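Local coordinates for substrate-binding protein (Synechococcus sp., PDB 6WPN) that probably binds an oligosaccharide or related sugar in the periplasm as the substrate-binding component of a transport system, at residues G102-L111 / V304-V315; T29-L37 / T83-N91. All coordinates share one frame; numbering follows the deposited sequence.

Interaction 1: G102-L111 / V304-V315; sequences GGLTDLTALL and VPRQSQQAGEAV
T105 meets V304 through two bonds to one acceptor: its backbone N reaches V304 O at 2.7 Å, nearly straight out from the carbonyl, while its OG1 donates to the same oxygen from above the carbonyl plane at 2.9 Å. With OG1 beside its own backbone N (chi1 -59°), the hydroxyl lies on the same side as the N-H and both can converge there. An alanine here would keep the backbone bond but would probably leave V304 O with one donor fewer. One step along, R306 N gives its hydrogen to G103 O at 2.8 Å, and these bonds join L104 to P305 in a single beta bridge. The R306 chain then runs past the loop backbone, CG against L104 O and CD against G102 O, before bending at chi3. Farther out, L107 CD2 touches V304 CG2 at 3.7 Å and V315 CG2 beside it, L110 CD1 rests on A311 CB at 3.6 Å, and the L111 side chain crosses that of V315 at about a right angle. Helix 92-99 ends in a Schellman motif with G102 as C-prime, and an isolated beta bridge fastens the following loop to the type I turn P305-S308 before helix 311-321.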
loop_
_atom_site.group_PDB
_atom_site.type_symbol
_atom_site.label_atom_id
_atom_site.label_comp_id
_atom_site.label_asym_id
_atom_site.label_seq_id
_atom_site.Cartn_x
_atom_site.Cartn_y
_atom_site.Cartn_z
ATOM N N GLY A 102 -11.705 20.683 -2.845
ATOM C CA GLY A 102 -11.032 21.778 -3.521
ATOM C C GLY A 102 -9.693 22.178 -2.937
ATOM O O GLY A 102 -9.275 23.327 -3.098
ATOM N N GLY A 103 -8.997 21.255 -2.278
ATOM C CA GLY A 103 -7.731 21.570 -1.646
ATOM C C GLY A 103 -6.480 21.349 -2.468
ATOM O O GLY A 103 -5.396 21.746 -2.036
ATOM N N LEU A 104 -6.582 20.727 -3.636
ATOM C CA LEU A 104 -5.413 20.436 -4.452
ATOM C C LEU A 104 -5.439 21.251 -5.737
ATOM O O LEU A 104 -6.494 21.431 -6.352
ATOM C CB LEU A 104 -5.342 18.944 -4.784
ATOM C CG LEU A 104 -5.235 18.039 -3.558
ATOM C CD1 LEU A 104 -4.984 16.595 -3.968
ATOM C CD2 LEU A 104 -4.153 18.549 -2.616
ATOM N N THR A 105 -4.264 21.723 -6.144
ATOM C CA THR A 105 -4.158 22.496 -7.371
ATOM C C THR A 105 -4.362 21.587 -8.572
ATOM O O THR A 105 -3.821 20.480 -8.632
ATOM C CB THR A 105 -2.787 23.168 -7.463
ATOM O OG1 THR A 105 -2.588 24.023 -6.331
ATOM C CG2 THR A 105 -2.676 23.992 -8.740
ATOM N N ASP A 106 -5.155 22.053 -9.531
ATOM C CA ASP A 106 -5.215 21.389 -10.825
ATOM C C ASP A 106 -3.911 21.664 -11.559
ATOM O O ASP A 106 -3.673 22.783 -12.024
ATOM C CB ASP A 106 -6.418 21.875 -11.626
ATOM C CG ASP A 106 -6.700 21.008 -12.839
ATOM O OD1 ASP A 106 -5.877 20.123 -13.158
ATOM O OD2 ASP A 106 -7.756 21.205 -13.473
ATOM N N LEU A 107 -3.058 20.644 -11.646
ATOM C CA LEU A 107 -1.719 20.822 -12.192
ATOM C C LEU A 107 -1.721 20.960 -13.709
ATOM O O LEU A 107 -0.737 21.453 -14.272
ATOM C CB LEU A 107 -0.834 19.644 -11.770
ATOM C CG LEU A 107 -0.833 19.333 -10.269
ATOM C CD1 LEU A 107 -0.022 18.091 -9.976
ATOM C CD2 LEU A 107 -0.302 20.518 -9.481
ATOM N N THR A 108 -2.800 20.544 -14.378
ATOM C CA THR A 108 -2.858 20.610 -15.837
ATOM C C THR A 108 -2.506 22.002 -16.355
ATOM O O THR A 108 -1.875 22.138 -17.410
ATOM C CB THR A 108 -4.248 20.193 -16.323
ATOM O OG1 THR A 108 -4.592 18.920 -15.761
ATOM C CG2 THR A 108 -4.279 20.092 -17.837
ATOM N N ALA A 109 -2.886 23.048 -15.619
ATOM C CA ALA A 109 -2.576 24.404 -16.058
ATOM C C ALA A 109 -1.078 24.685 -15.994
ATOM O O ALA A 109 -0.541 25.413 -16.838
ATOM C CB ALA A 109 -3.349 25.419 -15.218
ATOM N N LEU A 110 -0.385 24.124 -15.002
ATOM C CA LEU A 110 1.032 24.401 -14.807
ATOM C C LEU A 110 1.946 23.329 -15.385
ATOM O O LEU A 110 3.149 23.578 -15.530
ATOM C CB LEU A 110 1.341 24.569 -13.316
ATOM C CG LEU A 110 0.756 25.796 -12.616
ATOM C CD1 LEU A 110 1.140 25.779 -11.152
ATOM C CD2 LEU A 110 1.223 27.082 -13.283
ATOM N N LEU A 111 1.416 22.154 -15.710
ATOM C CA LEU A 111 2.263 21.075 -16.192
ATOM C C LEU A 111 2.785 21.402 -17.589
ATOM O O LEU A 111 2.041 21.925 -18.426
ATOM C CB LEU A 111 1.498 19.751 -16.217
ATOM C CG LEU A 111 1.208 19.079 -14.872
ATOM C CD1 LEU A 111 0.259 17.902 -15.054
ATOM C CD2 LEU A 111 2.499 18.621 -14.208
ATOM N N VAL A 304 0.035 19.364 -4.973
ATOM C CA VAL A 304 0.304 20.764 -4.652
ATOM C C VAL A 304 -0.949 21.403 -4.057
ATOM O O VAL A 304 -1.931 21.635 -4.778
ATOM C CB VAL A 304 0.775 21.536 -5.897
ATOM C CG1 VAL A 304 1.090 22.988 -5.539
ATOM C CG2 VAL A 304 1.977 20.856 -6.523
ATOM N N PRO A 305 -0.952 21.719 -2.762
ATOM C CA PRO A 305 -2.133 22.347 -2.152
ATOM C C PRO A 305 -2.493 23.658 -2.832
ATOM O O PRO A 305 -1.622 24.404 -3.285
ATOM C CB PRO A 305 -1.698 22.568 -0.700
ATOM C CG PRO A 305 -0.666 21.501 -0.468
ATOM C CD PRO A 305 0.083 21.402 -1.763
ATOM N N ARG A 306 -3.799 23.929 -2.917
ATOM C CA ARG A 306 -4.248 25.154 -3.572
ATOM C C ARG A 306 -3.792 26.397 -2.820
ATOM O O ARG A 306 -3.606 27.455 -3.431
ATOM C CB ARG A 306 -5.770 25.155 -3.726
ATOM C CG ARG A 306 -6.263 24.603 -5.059
ATOM C CD ARG A 306 -7.677 25.074 -5.368
ATOM N NE ARG A 306 -7.769 26.531 -5.345
ATOM C CZ ARG A 306 -8.873 27.222 -5.613
ATOM N NH1 ARG A 306 -9.996 26.594 -5.931
ATOM N NH2 ARG A 306 -8.851 28.547 -5.564
ATOM N N GLN A 307 -3.602 26.293 -1.503
ATOM C CA GLN A 307 -3.099 27.429 -0.740
ATOM C C GLN A 307 -1.644 27.753 -1.042
ATOM O O GLN A 307 -1.170 28.812 -0.619
ATOM C CB GLN A 307 -3.257 27.183 0.763
ATOM C CG GLN A 307 -4.585 27.645 1.342
ATOM C CD GLN A 307 -5.756 26.795 0.895
ATOM O OE1 GLN A 307 -5.604 25.605 0.604
ATOM N NE2 GLN A 307 -6.937 27.403 0.836
ATOM N N SER A 308 -0.924 26.877 -1.739
ATOM C CA SER A 308 0.478 27.142 -2.039
ATOM C C SER A 308 0.618 28.404 -2.882
ATOM O O SER A 308 -0.027 28.544 -3.926
ATOM C CB SER A 308 1.100 25.950 -2.762
ATOM O OG SER A 308 2.419 26.252 -3.177
ATOM N N GLN A 309 1.471 29.318 -2.429
ATOM C CA GLN A 309 1.733 30.560 -3.140
ATOM C C GLN A 309 2.906 30.450 -4.107
ATOM O O GLN A 309 3.253 31.440 -4.759
ATOM C CB GLN A 309 1.973 31.697 -2.140
ATOM C CG GLN A 309 0.873 31.851 -1.085
ATOM C CD GLN A 309 -0.423 32.422 -1.647
ATOM O OE1 GLN A 309 -0.688 33.621 -1.532
ATOM N NE2 GLN A 309 -1.243 31.562 -2.243
ATOM N N GLN A 310 3.519 29.276 -4.216
ATOM C CA GLN A 310 4.586 29.007 -5.174
ATOM C C GLN A 310 4.255 27.759 -5.979
ATOM O O GLN A 310 5.056 26.829 -6.090
ATOM C CB GLN A 310 5.934 28.820 -4.484
ATOM C CG GLN A 310 6.134 29.613 -3.208
ATOM C CD GLN A 310 7.502 29.365 -2.591
ATOM O OE1 GLN A 310 8.517 29.332 -3.291
ATOM N NE2 GLN A 310 7.531 29.165 -1.277
ATOM N N ALA A 311 3.053 27.733 -6.559
ATOM C CA ALA A 311 2.575 26.534 -7.241
ATOM C C ALA A 311 3.494 26.135 -8.389
ATOM O O ALA A 311 3.770 24.947 -8.583
ATOM C CB ALA A 311 1.147 26.749 -7.736
ATOM N N GLY A 312 3.985 27.111 -9.154
ATOM C CA GLY A 312 4.862 26.789 -10.273
ATOM C C GLY A 312 6.149 26.119 -9.833
ATOM O O GLY A 312 6.566 25.110 -10.408
ATOM N N GLU A 313 6.801 26.675 -8.809
ATOM C CA GLU A 313 8.001 26.042 -8.273
ATOM C C GLU A 313 7.676 24.686 -7.664
ATOM O O GLU A 313 8.491 23.758 -7.740
ATOM C CB GLU A 313 8.659 26.947 -7.230
ATOM C CG GLU A 313 9.367 28.168 -7.802
ATOM C CD GLU A 313 10.743 27.855 -8.377
ATOM O OE1 GLU A 313 11.358 28.775 -8.958
ATOM O OE2 GLU A 313 11.214 26.701 -8.247
ATOM N N ALA A 314 6.499 24.559 -7.051
ATOM C CA ALA A 314 6.099 23.281 -6.475
ATOM C C ALA A 314 5.953 22.216 -7.552
ATOM O O ALA A 314 6.346 21.062 -7.351
ATOM C CB ALA A 314 4.793 23.444 -5.699
ATOM N N VAL A 315 5.373 22.581 -8.696
ATOM C CA VAL A 315 5.260 21.637 -9.802
ATOM C C VAL A 315 6.642 21.249 -10.312
ATOM O O VAL A 315 6.896 20.081 -10.633
ATOM C CB VAL A 315 4.379 22.226 -10.919
ATOM C CG1 VAL A 315 4.441 21.348 -12.165
ATOM C CG2 VAL A 315 2.946 22.372 -10.430
#

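Interaction 2: T29-L37 / T83-N91; sequences TLQLWTLQL and TAPDVVNLN
W33 and P85 form the closely packed side of this parallel strand pair: P85 CG sits over the centre of the indole six-membered ring, 3.5 Å from its centroid and 10° off the normal, a CH-pi contact across one face. CG beside the backbone N (chi1 -76°) lays the indole back over P85; W33 shares its face of the sheet with V88. The backbones are laced in parallel fashion, W33 N to V87 O at 3.0 Å and N89 N to W33 O at 2.9 Å. At the start of the ladder the D86 carboxylate continues it: OD1 accepts from Q31 N at 3.2 Å through its anti lone pair, while D86 N returns a bond to Q31 O. L30 CD2 lies across the same carboxylate, whose OD2 bonds to S308. At the other end N89, CG anti to its backbone N (chi1 178°), carries its amide onward along the strand, where OD1 reaches L35 N in a weak bond; ND2 is held by T301 O. On the face of L32 and V87, L32 CD1 packs against V87 CG1 at 3.8 Å. Contact thins toward exposed T29 and T83, where Q31 OE1 comes no nearer than 3.9 Å to T83 O. Strands 30-35, 61-66 and 87-90, with the helices between them, form parallel beta-alpha-beta units, as in the alpha/beta lobes of periplasmic binding proteins. Strand 87-90 lies between 30-35 and antiparallel 295-303. Helix 72-80 packs through L75 on W33 and P85, and helix 311-321 covers L32 and V87 on the opposite face.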
loop_
_atom_site.group_PDB
_atom_site.type_symbol
_atom_site.label_atom_id
_atom_site.label_comp_id
_atom_site.label_asym_id
_atom_site.label_seq_id
_atom_site.Cartn_x
_atom_site.Cartn_y
_atom_site.Cartn_z
ATOM N N THR A 29 11.359 29.721 0.154
ATOM C CA THR A 29 11.644 28.305 0.348
ATOM C C THR A 29 10.388 27.446 0.219
ATOM O O THR A 29 9.279 27.897 0.504
ATOM C CB THR A 29 12.284 28.035 1.731
ATOM O OG1 THR A 29 11.380 28.429 2.772
ATOM C CG2 THR A 29 13.597 28.791 1.876
ATOM N N LEU A 30 10.579 26.205 -0.215
ATOM C CA LEU A 30 9.503 25.238 -0.356
ATOM C C LEU A 30 9.557 24.247 0.797
ATOM O O LEU A 30 10.630 23.922 1.308
ATOM C CB LEU A 30 9.619 24.492 -1.686
ATOM C CG LEU A 30 9.581 25.357 -2.945
ATOM C CD1 LEU A 30 10.017 24.560 -4.166
ATOM C CD2 LEU A 30 8.196 25.935 -3.150
ATOM N N GLN A 31 8.389 23.781 1.219
ATOM C CA GLN A 31 8.292 22.740 2.234
ATOM C C GLN A 31 7.744 21.474 1.590
ATOM O O GLN A 31 6.645 21.488 1.023
ATOM C CB GLN A 31 7.432 23.174 3.421
ATOM C CG GLN A 31 8.007 24.292 4.260
ATOM C CD GLN A 31 7.060 24.712 5.371
ATOM O OE1 GLN A 31 5.843 24.529 5.269
ATOM N NE2 GLN A 31 7.614 25.259 6.446
ATOM N N LEU A 32 8.519 20.395 1.663
ATOM C CA LEU A 32 8.133 19.096 1.128
ATOM C C LEU A 32 7.692 18.193 2.272
ATOM O O LEU A 32 8.365 18.121 3.305
ATOM C CB LEU A 32 9.292 18.452 0.367
ATOM C CG LEU A 32 9.130 16.978 -0.019
ATOM C CD1 LEU A 32 8.084 16.798 -1.116
ATOM C CD2 LEU A 32 10.462 16.397 -0.442
ATOM N N TRP A 33 6.554 17.529 2.090
ATOM C CA TRP A 33 5.988 16.622 3.083
ATOM C C TRP A 33 5.958 15.219 2.493
ATOM O O TRP A 33 5.304 14.991 1.470
ATOM C CB TRP A 33 4.573 17.055 3.469
ATOM C CG TRP A 33 4.500 18.242 4.379
ATOM C CD1 TRP A 33 5.477 19.169 4.608
ATOM C CD2 TRP A 33 3.367 18.656 5.153
ATOM N NE1 TRP A 33 5.030 20.121 5.495
ATOM C CE2 TRP A 33 3.735 19.832 5.841
ATOM C CE3 TRP A 33 2.080 18.143 5.336
ATOM C CZ2 TRP A 33 2.863 20.502 6.697
ATOM C CZ3 TRP A 33 1.217 18.807 6.188
ATOM C CH2 TRP A 33 1.611 19.976 6.856
ATOM N N THR A 34 6.651 14.282 3.134
ATOM C CA THR A 34 6.677 12.897 2.683
ATOM C C THR A 34 6.098 11.991 3.763
ATOM O O THR A 34 5.990 12.373 4.931
ATOM C CB THR A 34 8.100 12.434 2.323
ATOM O OG1 THR A 34 8.960 12.576 3.460
ATOM C CG2 THR A 34 8.652 13.256 1.172
ATOM N N LEU A 35 5.740 10.775 3.357
ATOM C CA LEU A 35 5.048 9.823 4.219
ATOM C C LEU A 35 5.958 8.650 4.552
ATOM O O LEU A 35 6.404 7.935 3.648
ATOM C CB LEU A 35 3.774 9.313 3.548
ATOM C CG LEU A 35 2.687 10.355 3.336
ATOM C CD1 LEU A 35 1.408 9.696 2.843
ATOM C CD2 LEU A 35 2.461 11.106 4.626
ATOM N N GLN A 36 6.212 8.457 5.843
ATOM C CA GLN A 36 6.914 7.292 6.391
ATOM C C GLN A 36 8.149 6.936 5.558
ATOM O O GLN A 36 8.295 5.827 5.042
ATOM C CB GLN A 36 5.965 6.097 6.502
ATOM C CG GLN A 36 4.898 6.225 7.603
ATOM C CD GLN A 36 5.408 5.939 9.012
ATOM O OE1 GLN A 36 6.587 6.121 9.316
ATOM N NE2 GLN A 36 4.504 5.501 9.886
ATOM N N LEU A 37 9.047 7.909 5.441
ATOM C CA LEU A 37 10.309 7.728 4.733
ATOM C C LEU A 37 11.493 7.818 5.689
ATOM O O LEU A 37 12.606 8.152 5.280
ATOM C CB LEU A 37 10.453 8.773 3.626
ATOM C CG LEU A 37 9.463 8.725 2.463
ATOM C CD1 LEU A 37 9.654 9.917 1.534
ATOM C CD2 LEU A 37 9.609 7.415 1.705
ATOM N N THR A 83 0.234 28.697 6.066
ATOM C CA THR A 83 1.585 28.243 5.750
ATOM C C THR A 83 1.526 26.829 5.188
ATOM O O THR A 83 2.264 25.927 5.596
ATOM C CB THR A 83 2.506 28.309 6.966
ATOM O OG1 THR A 83 1.918 27.591 8.055
ATOM C CG2 THR A 83 2.758 29.754 7.382
ATOM N N ALA A 84 0.631 26.630 4.226
ATOM C CA ALA A 84 0.414 25.303 3.673
ATOM C C ALA A 84 1.662 24.834 2.931
ATOM O O ALA A 84 2.336 25.637 2.278
ATOM C CB ALA A 84 -0.787 25.305 2.727
ATOM N N PRO A 85 1.999 23.549 3.017
ATOM C CA PRO A 85 3.174 23.048 2.302
ATOM C C PRO A 85 2.968 23.150 0.801
ATOM O O PRO A 85 1.849 23.297 0.305
ATOM C CB PRO A 85 3.281 21.590 2.760
ATOM C CG PRO A 85 1.892 21.234 3.181
ATOM C CD PRO A 85 1.297 22.483 3.752
ATOM N N ASP A 86 4.077 23.088 0.073
ATOM C CA ASP A 86 4.007 23.270 -1.370
ATOM C C ASP A 86 3.852 21.959 -2.135
ATOM O O ASP A 86 3.109 21.910 -3.121
ATOM C CB ASP A 86 5.247 24.030 -1.846
ATOM C CG ASP A 86 5.373 25.397 -1.189
ATOM O OD1 ASP A 86 6.275 25.576 -0.342
ATOM O OD2 ASP A 86 4.550 26.285 -1.494
ATOM N N VAL A 87 4.519 20.894 -1.694
ATOM C CA VAL A 87 4.361 19.563 -2.276
ATOM C C VAL A 87 4.058 18.587 -1.152
ATOM O O VAL A 87 4.796 18.524 -0.163
ATOM C CB VAL A 87 5.613 19.104 -3.052
ATOM C CG1 VAL A 87 5.393 17.716 -3.615
ATOM C CG2 VAL A 87 5.949 20.075 -4.171
ATOM N N VAL A 88 2.978 17.830 -1.300
ATOM C CA VAL A 88 2.551 16.880 -0.284
ATOM C C VAL A 88 2.497 15.495 -0.906
ATOM O O VAL A 88 2.002 15.321 -2.025
ATOM C CB VAL A 88 1.183 17.258 0.318
ATOM C CG1 VAL A 88 0.838 16.330 1.468
ATOM C CG2 VAL A 88 1.203 18.682 0.792
ATOM N N ASN A 89 2.991 14.511 -0.163
ATOM C CA ASN A 89 3.001 13.119 -0.593
ATOM C C ASN A 89 1.693 12.454 -0.177
ATOM O O ASN A 89 1.367 12.408 1.014
ATOM C CB ASN A 89 4.203 12.397 0.013
ATOM C CG ASN A 89 4.248 10.938 -0.342
ATOM O OD1 ASN A 89 4.684 10.118 0.458
ATOM N ND2 ASN A 89 3.807 10.602 -1.549
ATOM N N LEU A 90 0.948 11.940 -1.154
ATOM C CA LEU A 90 -0.366 11.374 -0.898
ATOM C C LEU A 90 -0.474 10.000 -1.545
ATOM O O LEU A 90 0.399 9.572 -2.304
ATOM C CB LEU A 90 -1.480 12.281 -1.441
ATOM C CG LEU A 90 -1.577 13.712 -0.916
ATOM C CD1 LEU A 90 -2.809 14.387 -1.493
ATOM C CD2 LEU A 90 -1.605 13.735 0.594
ATOM N N ASN A 91 -1.569 9.317 -1.233
ATOM C CA ASN A 91 -1.990 8.079 -1.864
ATOM C C ASN A 91 -3.405 8.271 -2.398
ATOM O O ASN A 91 -4.107 9.199 -1.977
ATOM C CB ASN A 91 -1.939 6.890 -0.889
ATOM C CG ASN A 91 -2.984 6.971 0.195
ATOM O OD1 ASN A 91 -3.405 8.052 0.591
ATOM N ND2 ASN A 91 -3.416 5.812 0.682
#

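Interaction 2 builds part of the sheet, and interaction 1 fastens connecting segments beside it, their centres about 12 Å apart. The two meet directly. S308 OG lies 2.7 Å from D86 OD2, a probable hydrogen bond, so the carboxylate that pairs with Q31 also reaches the 304-315 segment. Q310 NE2 probably bonds to T29 O at 2.8 Å, tying the residue before helix 311-321 to the start of the modelled chain. On the other side of the S308-D86 bond from Q310, P305 CG packs 3.2 Å from P85 O. Along the chain interaction 2 closes before interaction 1 opens, yet the return of the chain at 304-315 brings both to the same side of its centre.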